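Long-range contacts in CrmK (Actinoalloteichus sp. WH1-2216-6, PDB 5I1V), which is a flavoenzyme with covalently bound FAD, probably acting as an oxidase in the recycling of shunt products during caerulomycin biosynthesis: residues A[5-10]-A[36-41]; A[58-63]-A[76-81]. All coordinates share one frame; numbering follows the deposited sequence.

Interaction 1: A[5-10]-A[36-41]; sequences AAVTVK and LPYSTA
Val-7 and Leu-36 form an antiparallel hydrogen-bonded pair that ties strand 7-9 to strand 33-36 as an outermost strand of the mixed four-stranded sheet of the PCMH-type FAD-binding fold. Both bonds of the pair are made. Val-7 N reaches Leu-36 O at 3.0 Å with an N-H...O angle of 153°, and the return bond from Leu-36 N to Val-7 O, at 2.9 Å, is straighter, at 166°. The two side chains share one face of the sheet, their CB atoms 4.1 Å apart; on that face Val-7 also packs on Arg-15 of helix 15-19.

Just past the pair, the side chain of Tyr-38 leaves its backbone toward segment 5-10. From CB, the first torsion sets CG anti to the carbonyl carbon (chi1 -66°), which swings the ring back alongside Ala-5 and Val-7. CD2 comes to 3.7 Å from Ala-5 O, and CE2 comes closer to the same Ala-5 O, at 3.4 Å. That oxygen lies in the ring plane, so the ring offers it an edge. At the tip, OH lies 3.4 Å from Val-7 CG2, the branch beside the backbone N. The hydroxyl is hydrogen-bonded to Asn-114 of the second subunit, which puts it at the subunit interface, and weakly to Arg-4 of its own chain. A phenylalanine in place of Tyr-38 would probably leave Asn-114 of the second subunit without this partner and Val-7 CG2 facing a gap.

Ala-6 turns its CB to the backbone of Leu-36 and Pro-37, 4.0 Å from Pro-37 CA. Beyond Tyr-38, Ser-39 is the N-cap of helix 40-52, its OG bonded to Gln-42 N. Besides its bond from Val-7 N, Leu-36 O also receives a CA-H...O contact from Ala-6 CA, at 3.5 Å.

Interaction 2: A[58-63]-A[76-81]; sequences TVRSGG and DVIVDL. With FAD (flavin-adenine dinucleotide), chain E.
In Arg-60 and Asp-80 alike the first torsion sets CG anti to the backbone N (chi1 -172° in Arg-60), and the arginine chain then bends at chi3 (-82°) to bring its guanidinium over to the carboxylate. The salt bridge runs from Arg-60 NH1 to Asp-80 OD2, 3.1 Å. OD2 lies in the guanidinium plane, at its edge; NH1 meets it on the anti side, somewhat out of the carboxylate plane, and the two planes stand 73° apart. Ile-78 CG2 sits loosely over one guanidinium face, and Asp-80 OD1 is held by Ser-82.

Strands 58-60 and 77-80 form a parallel ladder, pairing Thr-58 with Ile-78, Val-59 with Val-79 and Arg-60 with Asp-80. Arg-60 N donates a hydrogen bond to Val-79 O at 2.9 Å, while Arg-60 O accepts Leu-81 N, also at 2.9 Å and almost straight.

The strand end opens into the cofactor site. Ser-61 N and Gly-63 N both bond FAD O2A, at 2.8 and 2.9 Å, so two amides grip one phosphate oxygen, and Gly-62 N donates to O2P. A CB on Gly-62 would clash with FAD O1P, consistent with a glycine here. Ser-61 OG donates to adenine N7A at 2.6 Å, and the ribose O2B donates to Val-59 O at 2.6 Å. Val-59 CG1 and Leu-81 CD1, 3.8 Å apart, lie against the adenine.

Strand 57-60 is outermost in its sheet. Arg-60 NH1 also bonds Leu-19 O of helix 15-19 weakly. Strand 33-36 flanks 77-80 across from it, with Phe-34 packing on Arg-60 and Ile-78, while Val-196 of strand 196-202 meets Val-59 and Leu-81.

Overall arrangement
Interactions 1 and 2 lie in one mixed sheet, whose order is 7-9, 33-36, 77-80, 57-60: interaction 1 joins the first two strands and interaction 2 the last two. Along the chain they follow in series, linked by helix 40-52, and their centres are 11 Å apart. The seam between them is packed: Leu-36 CD2 lies 3.4 Å from Asp-80 CB, and Pro-37 CG lies 3.8 Å from Leu-81 CD2. Interaction 2 binds the adenine, ribose and diphosphate of FAD directly, whereas interaction 1 stands back, with the Pro-37 side chain about 9 Å from the cofactor, and its outer side meets the second subunit.

Interaction 1: A[5-10]-A[36-41]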
ATOM      1  N   ALA A   5      23.171  -4.857  15.750  1.00 29.40           N
ATOM      2  CA  ALA A   5      24.125  -3.968  15.135  1.00 28.32           C
ATOM      3  C   ALA A   5      23.589  -3.475  13.785  1.00 25.97           C
ATOM      4  O   ALA A   5      22.866  -4.182  13.083  1.00 26.08           O
ATOM      5  CB  ALA A   5      25.456  -4.677  14.951  1.00 29.66           C
ATOM      6  N   ALA A   6      23.940  -2.250  13.427  1.00 25.23           N
ATOM      7  CA  ALA A   6      23.518  -1.684  12.166  1.00 24.54           C
ATOM      8  C   ALA A   6      23.903  -2.609  11.030  1.00 23.83           C
ATOM      9  O   ALA A   6      24.960  -3.227  11.066  1.00 24.99           O
ATOM     10  CB  ALA A   6      24.174  -0.304  11.965  1.00 24.45           C
ATOM     11  N   VAL A   7      23.072  -2.686  10.005  1.00 25.09           N
ATOM     12  CA  VAL A   7      23.422  -3.465   8.797  1.00 25.22           C
ATOM     13  C   VAL A   7      24.238  -2.672   7.799  1.00 23.49           C
ATOM     14  O   VAL A   7      23.988  -1.493   7.593  1.00 24.06           O
ATOM     15  CB  VAL A   7      22.140  -4.025   8.156  1.00 25.94           C
ATOM     16  CG1 VAL A   7      22.513  -4.813   6.937  1.00 28.38           C
ATOM     17  CG2 VAL A   7      21.449  -4.936   9.170  1.00 29.72           C
ATOM     18  N   THR A   8      25.251  -3.302   7.192  1.00 21.91           N
ATOM     19  CA  THR A   8      26.014  -2.696   6.153  1.00 22.97           C
ATOM     20  C   THR A   8      25.788  -3.522   4.900  1.00 22.93           C
ATOM     21  O   THR A   8      25.945  -4.730   4.919  1.00 24.30           O
ATOM     22  CB  THR A   8      27.513  -2.619   6.488  1.00 25.34           C
ATOM     23  OG1 THR A   8      27.701  -1.748   7.607  1.00 27.41           O
ATOM     24  CG2 THR A   8      28.302  -2.074   5.317  1.00 27.75           C
ATOM     25  N   VAL A   9      25.385  -2.875   3.838  1.00 20.85           N
ATOM     26  CA  VAL A   9      25.127  -3.547   2.576  1.00 20.98           C
ATOM     27  C   VAL A   9      26.041  -3.020   1.464  1.00 21.60           C
ATOM     28  O   VAL A   9      25.859  -1.891   0.988  1.00 20.24           O
ATOM     29  CB  VAL A   9      23.648  -3.401   2.176  1.00 21.51           C
ATOM     30  CG1 VAL A   9      23.388  -4.069   0.840  1.00 22.12           C
ATOM     31  CG2 VAL A   9      22.731  -3.998   3.250  1.00 23.00           C
ATOM     32  N   LYS A  10      26.993  -3.863   1.028  1.00 23.65           N
ATOM     33  CA  LYS A  10      27.921  -3.540  -0.073  1.00 24.41           C
ATOM     34  C   LYS A  10      27.429  -4.241  -1.317  1.00 24.17           C
ATOM     35  O   LYS A  10      26.522  -5.061  -1.229  1.00 22.37           O
ATOM     36  CB  LYS A  10      29.350  -4.017   0.283  1.00 28.78           C
ATOM     37  CG  LYS A  10      29.854  -3.399   1.598  1.00 31.72           C
ATOM     38  CD  LYS A  10      31.363  -3.293   1.682  1.00 36.57           C
ATOM     39  CE  LYS A  10      31.794  -2.529   2.923  1.00 42.86           C
ATOM     40  NZ  LYS A  10      31.936  -3.484   4.065  1.00 48.97           N
ATOM     41  N   LEU A  36      22.046   0.592   7.394  1.00 16.99           N
ATOM     42  CA  LEU A  36      20.701   0.614   7.987  1.00 20.01           C
ATOM     43  C   LEU A  36      20.813   0.566   9.523  1.00 18.65           C
ATOM     44  O   LEU A  36      21.014  -0.513  10.069  1.00 19.65           O
ATOM     45  CB  LEU A  36      19.908  -0.597   7.521  1.00 22.43           C
ATOM     46  CG  LEU A  36      19.583  -0.809   6.023  1.00 29.22           C
ATOM     47  CD1 LEU A  36      18.078  -0.812   5.769  1.00 33.97           C
ATOM     48  CD2 LEU A  36      20.227   0.148   5.079  1.00 31.62           C
ATOM     49  N   PRO A  37      20.758   1.735  10.190  1.00 17.37           N
ATOM     50  CA  PRO A  37      20.843   1.806  11.647  1.00 17.86           C
ATOM     51  C   PRO A  37      19.498   1.522  12.321  1.00 19.04           C
ATOM     52  O   PRO A  37      18.437   1.640  11.698  1.00 17.43           O
ATOM     53  CB  PRO A  37      21.322   3.222  11.887  1.00 18.15           C
ATOM     54  CG  PRO A  37      20.842   3.976  10.719  1.00 18.23           C
ATOM     55  CD  PRO A  37      20.693   3.051   9.586  1.00 16.91           C
ATOM     56  N   TYR A  38      19.559   1.174  13.610  1.00 19.72           N
ATOM     57  CA  TYR A  38      18.371   0.851  14.372  1.00 22.24           C
ATOM     58  C   TYR A  38      18.167   1.846  15.535  1.00 23.18           C
ATOM     59  O   TYR A  38      17.164   1.759  16.218  1.00 24.54           O
ATOM     60  CB  TYR A  38      18.471  -0.603  14.958  1.00 23.24           C
ATOM     61  CG  TYR A  38      18.479  -1.652  13.881  1.00 24.69           C
ATOM     62  CD1 TYR A  38      17.305  -1.974  13.204  1.00 26.51           C
ATOM     63  CD2 TYR A  38      19.665  -2.281  13.485  1.00 23.74           C
ATOM     64  CE1 TYR A  38      17.299  -2.902  12.186  1.00 28.62           C
ATOM     65  CE2 TYR A  38      19.681  -3.214  12.460  1.00 24.81           C
ATOM     66  CZ  TYR A  38      18.488  -3.522  11.802  1.00 26.59           C
ATOM     67  OH  TYR A  38      18.467  -4.430  10.774  1.00 27.05           O
ATOM     68  N   SER A  39      19.101   2.769  15.774  1.00 20.31           N
ATOM     69  CA  SER A  39      18.997   3.680  16.909  1.00 20.61           C
ATOM     70  C   SER A  39      19.736   4.955  16.553  1.00 20.76           C
ATOM     71  O   SER A  39      20.584   4.961  15.651  1.00 19.04           O
ATOM     72  CB  SER A  39      19.682   3.043  18.121  1.00 21.90           C
ATOM     73  OG  SER A  39      21.076   2.894  17.853  1.00 23.72           O
ATOM     74  N   THR A  40      19.409   6.012  17.270  1.00 20.36           N
ATOM     75  CA  THR A  40      20.138   7.265  17.166  1.00 23.12           C
ATOM     76  C   THR A  40      21.657   7.076  17.298  1.00 21.96           C
ATOM     77  O   THR A  40      22.392   7.691  16.552  1.00 19.79           O
ATOM     78  CB  THR A  40      19.638   8.250  18.219  1.00 23.50           C
ATOM     79  OG1 THR A  40      18.243   8.465  17.984  1.00 25.80           O
ATOM     80  CG2 THR A  40      20.393   9.547  18.089  1.00 25.72           C
ATOM     81  N   ALA A  41      22.120   6.259  18.248  1.00 22.37           N
ATOM     82  CA  ALA A  41      23.573   6.036  18.455  1.00 24.58           C
ATOM     83  C   ALA A  41      24.247   5.427  17.194  1.00 22.66           C
ATOM     84  O   ALA A  41      25.385   5.730  16.846  1.00 21.72           O
ATOM     85  CB  ALA A  41      23.802   5.116  19.646  1.00 25.06           C
TER

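Interaction 2: A[58-63]-A[76-81]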
ATOM      1  N   THR A  58      24.423  10.746   2.319  1.00 17.85           N
ATOM      2  CA  THR A  58      23.043  11.202   2.283  1.00 17.58           C
ATOM      3  C   THR A  58      22.183  10.225   3.058  1.00 17.00           C
ATOM      4  O   THR A  58      22.567   9.057   3.300  1.00 17.40           O
ATOM      5  CB  THR A  58      22.488  11.308   0.853  1.00 18.83           C
ATOM      6  OG1 THR A  58      22.645  10.034   0.194  1.00 20.92           O
ATOM      7  CG2 THR A  58      23.211  12.468   0.022  1.00 19.96           C
ATOM      8  N   VAL A  59      20.997  10.697   3.398  1.00 15.85           N
ATOM      9  CA  VAL A  59      20.035   9.944   4.145  1.00 18.13           C
ATOM     10  C   VAL A  59      18.767   9.680   3.351  1.00 16.64           C
ATOM     11  O   VAL A  59      18.259  10.546   2.678  1.00 16.93           O
ATOM     12  CB  VAL A  59      19.581  10.737   5.363  1.00 22.00           C
ATOM     13  CG1 VAL A  59      18.657   9.912   6.243  1.00 21.64           C
ATOM     14  CG2 VAL A  59      20.808  11.196   6.114  1.00 25.47           C
ATOM     15  N   ARG A  60      18.258   8.468   3.468  1.00 16.30           N
ATOM     16  CA  ARG A  60      16.997   8.141   2.867  1.00 19.05           C
ATOM     17  C   ARG A  60      16.005   7.688   3.948  1.00 18.52           C
ATOM     18  O   ARG A  60      16.375   6.872   4.768  1.00 19.64           O
ATOM     19  CB  ARG A  60      17.179   6.975   1.984  1.00 21.98           C
ATOM     20  CG  ARG A  60      15.911   6.739   1.196  1.00 26.66           C
ATOM     21  CD  ARG A  60      15.971   5.447   0.555  1.00 29.61           C
ATOM     22  NE  ARG A  60      16.718   5.535  -0.670  1.00 35.39           N
ATOM     23  CZ  ARG A  60      17.571   4.586  -1.039  1.00 35.56           C
ATOM     24  NH1 ARG A  60      17.832   3.530  -0.191  1.00 29.85           N
ATOM     25  NH2 ARG A  60      18.167   4.703  -2.240  1.00 34.98           N
ATOM     26  N   SER A  61      14.772   8.180   3.905  1.00 18.40           N
ATOM     27  CA  SER A  61      13.737   7.720   4.800  1.00 17.65           C
ATOM     28  C   SER A  61      12.757   6.905   3.965  1.00 20.55           C
ATOM     29  O   SER A  61      12.863   5.665   3.934  1.00 22.86           O
ATOM     30  CB  SER A  61      13.128   8.870   5.604  1.00 17.45           C
ATOM     31  OG  SER A  61      14.131   9.412   6.462  1.00 18.18           O
ATOM     32  N   GLY A  62      11.846   7.571   3.276  1.00 17.42           N
ATOM     33  CA  GLY A  62      10.903   6.880   2.404  1.00 17.61           C
ATOM     34  C   GLY A  62      11.225   6.772   0.942  1.00 18.13           C
ATOM     35  O   GLY A  62      10.522   6.039   0.187  1.00 18.77           O
ATOM     36  N   GLY A  63      12.268   7.454   0.498  1.00 18.45           N
ATOM     37  CA  GLY A  63      12.664   7.340  -0.900  1.00 17.81           C
ATOM     38  C   GLY A  63      11.808   8.042  -1.926  1.00 18.16           C
ATOM     39  O   GLY A  63      11.961   7.788  -3.123  1.00 19.75           O
ATOM     40  N   ASP A  76      28.799   8.428  -1.465  1.00 22.07           N
ATOM     41  CA  ASP A  76      29.601   7.311  -1.042  1.00 21.56           C
ATOM     42  C   ASP A  76      28.872   6.424  -0.022  1.00 20.61           C
ATOM     43  O   ASP A  76      29.139   5.228   0.039  1.00 21.02           O
ATOM     44  CB  ASP A  76      30.901   7.783  -0.404  1.00 26.31           C
ATOM     45  CG  ASP A  76      31.749   8.628  -1.325  1.00 29.70           C
ATOM     46  OD1 ASP A  76      31.878   8.247  -2.526  1.00 33.20           O
ATOM     47  OD2 ASP A  76      32.278   9.682  -0.841  1.00 30.54           O
ATOM     48  N   VAL A  77      28.017   7.030   0.823  1.00 18.61           N
ATOM     49  CA  VAL A  77      27.322   6.315   1.845  1.00 17.62           C
ATOM     50  C   VAL A  77      25.926   6.822   1.910  1.00 17.12           C
ATOM     51  O   VAL A  77      25.696   8.024   2.007  1.00 17.18           O
ATOM     52  CB  VAL A  77      27.950   6.526   3.251  1.00 18.65           C
ATOM     53  CG1 VAL A  77      27.183   5.740   4.318  1.00 18.47           C
ATOM     54  CG2 VAL A  77      29.404   6.194   3.228  1.00 20.00           C
ATOM     55  N   ILE A  78      24.972   5.904   1.844  1.00 15.78           N
ATOM     56  CA  ILE A  78      23.578   6.236   2.065  1.00 15.56           C
ATOM     57  C   ILE A  78      23.096   5.571   3.337  1.00 17.16           C
ATOM     58  O   ILE A  78      23.241   4.362   3.504  1.00 19.00           O
ATOM     59  CB  ILE A  78      22.723   5.795   0.871  1.00 15.82           C
ATOM     60  CG1 ILE A  78      23.102   6.596  -0.329  1.00 16.06           C
ATOM     61  CG2 ILE A  78      21.230   5.920   1.215  1.00 16.20           C
ATOM     62  CD1 ILE A  78      22.414   6.127  -1.611  1.00 16.13           C
ATOM     63  N   VAL A  79      22.637   6.378   4.301  1.00 17.32           N
ATOM     64  CA  VAL A  79      22.087   5.885   5.543  1.00 18.79           C
ATOM     65  C   VAL A  79      20.570   5.711   5.324  1.00 17.80           C
ATOM     66  O   VAL A  79      19.862   6.715   5.110  1.00 17.53           O
ATOM     67  CB  VAL A  79      22.325   6.884   6.690  1.00 20.68           C
ATOM     68  CG1 VAL A  79      21.662   6.402   7.955  1.00 20.58           C
ATOM     69  CG2 VAL A  79      23.808   7.081   6.952  1.00 21.48           C
ATOM     70  N   ASP A  80      20.081   4.476   5.378  1.00 16.42           N
ATOM     71  CA  ASP A  80      18.687   4.205   5.062  1.00 19.51           C
ATOM     72  C   ASP A  80      18.001   3.985   6.404  1.00 17.71           C
ATOM     73  O   ASP A  80      18.358   3.085   7.134  1.00 18.21           O
ATOM     74  CB  ASP A  80      18.563   3.008   4.173  1.00 22.53           C
ATOM     75  CG  ASP A  80      17.142   2.688   3.772  1.00 25.96           C
ATOM     76  OD1 ASP A  80      16.235   2.660   4.619  1.00 27.17           O
ATOM     77  OD2 ASP A  80      16.924   2.429   2.561  1.00 27.37           O
ATOM     78  N   LEU A  81      17.037   4.834   6.700  1.00 17.31           N
ATOM     79  CA  LEU A  81      16.320   4.825   8.013  1.00 18.15           C
ATOM     80  C   LEU A  81      15.050   3.984   8.054  1.00 19.37           C
ATOM     81  O   LEU A  81      14.283   4.072   9.003  1.00 19.55           O
ATOM     82  CB  LEU A  81      16.030   6.259   8.392  1.00 17.96           C
ATOM     83  CG  LEU A  81      17.248   7.138   8.659  1.00 19.23           C
ATOM     84  CD1 LEU A  81      16.795   8.464   9.263  1.00 19.30           C
ATOM     85  CD2 LEU A  81      18.266   6.524   9.586  1.00 19.96           C
TER
HETATM   86  PA  FAD E 600      13.609  10.626   0.612  1.00 17.22           P
HETATM   87  O1A FAD E 600      13.810  10.435  -0.871  1.00 15.45           O
HETATM   88  O2A FAD E 600      14.077   9.498   1.485  1.00 14.76           O
HETATM   89  O5B FAD E 600      14.262  11.977   1.075  1.00 16.74           O
HETATM   90  C5B FAD E 600      13.849  13.246   0.579  1.00 16.98           C
HETATM   91  C4B FAD E 600      14.940  14.282   0.888  1.00 16.83           C
HETATM   92  O4B FAD E 600      14.956  14.449   2.320  1.00 17.68           O
HETATM   93  C3B FAD E 600      16.369  13.932   0.532  1.00 17.71           C
HETATM   94  O3B FAD E 600      17.091  15.138   0.355  1.00 20.41           O
HETATM   95  C2B FAD E 600      16.880  13.245   1.767  1.00 16.90           C
HETATM   96  O2B FAD E 600      18.294  13.061   1.892  1.00 18.02           O
HETATM   97  C1B FAD E 600      16.189  14.053   2.873  1.00 16.12           C
HETATM   98  N9A FAD E 600      15.882  13.218   4.061  1.00 15.71           N
HETATM   99  C8A FAD E 600      15.210  12.029   4.136  1.00 15.31           C
HETATM  100  N7A FAD E 600      15.256  11.544   5.420  1.00 15.00           N
HETATM  101  C5A FAD E 600      15.939  12.432   6.112  1.00 14.11           C
HETATM  102  C6A FAD E 600      16.301  12.507   7.505  1.00 15.12           C
HETATM  103  N6A FAD E 600      15.874  11.537   8.289  1.00 14.87           N
HETATM  104  N1A FAD E 600      17.029  13.561   7.891  1.00 15.51           N
HETATM  105  C2A FAD E 600      17.456  14.510   7.031  1.00 16.59           C
HETATM  106  N3A FAD E 600      17.108  14.541   5.719  1.00 16.01           N
HETATM  107  C4A FAD E 600      16.405  13.478   5.252  1.00 14.81           C
HETATM  108  N1  FAD E 600       4.242  15.913  -0.077  1.00 25.95           N
HETATM  109  C2  FAD E 600       3.206  16.552   0.514  1.00 29.03           C
HETATM  110  O2  FAD E 600       3.412  17.547   1.220  1.00 30.05           O
HETATM  111  N3  FAD E 600       1.922  16.155   0.376  1.00 29.79           N
HETATM  112  C4  FAD E 600       1.539  15.132  -0.377  1.00 25.46           C
HETATM  113  O4  FAD E 600       0.340  14.785  -0.438  1.00 25.44           O
HETATM  114  C4X FAD E 600       2.580  14.367  -1.047  1.00 25.81           C
HETATM  115  N5  FAD E 600       2.265  13.303  -1.834  1.00 26.47           N
HETATM  116  C5X FAD E 600       3.260  12.564  -2.348  1.00 25.88           C
HETATM  117  C6  FAD E 600       2.967  11.377  -3.020  1.00 26.68           C
HETATM  118  C7  FAD E 600       3.945  10.565  -3.593  1.00 25.67           C
HETATM  119  C7M FAD E 600       3.541   9.271  -4.309  1.00 26.17           C
HETATM  120  C8  FAD E 600       5.346  11.016  -3.453  1.00 23.51           C
HETATM  121  C8M FAD E 600       6.478  10.229  -4.054  1.00 22.91           C
HETATM  122  C9  FAD E 600       5.672  12.205  -2.790  1.00 23.02           C
HETATM  123  C9A FAD E 600       4.675  12.997  -2.225  1.00 23.36           C
HETATM  124  N10 FAD E 600       4.969  14.181  -1.538  1.00 21.51           N
HETATM  125  C10 FAD E 600       3.951  14.864  -0.900  1.00 24.11           C
HETATM  126  C1' FAD E 600       6.297  14.791  -1.589  1.00 19.85           C
HETATM  127  C2' FAD E 600       7.117  14.371  -0.412  1.00 18.81           C
HETATM  128  O2' FAD E 600       6.739  15.154   0.703  1.00 21.00           O
HETATM  129  C3' FAD E 600       8.583  14.472  -0.669  1.00 18.22           C
HETATM  130  O3' FAD E 600       8.911  13.642  -1.817  1.00 17.92           O
HETATM  131  C4' FAD E 600       9.404  14.077   0.578  1.00 18.50           C
HETATM  132  O4' FAD E 600      10.646  14.777   0.511  1.00 19.37           O
HETATM  133  C5' FAD E 600       9.618  12.578   0.627  1.00 18.50           C
HETATM  134  O5' FAD E 600      10.299  12.264   1.842  1.00 17.14           O
HETATM  135  P   FAD E 600      10.944  10.817   1.912  1.00 17.24           P
HETATM  136  O1P FAD E 600       9.952   9.787   1.513  1.00 18.16           O
HETATM  137  O2P FAD E 600      11.651  10.651   3.220  1.00 17.95           O
HETATM  138  O3P FAD E 600      12.050  10.912   0.731  1.00 17.24           O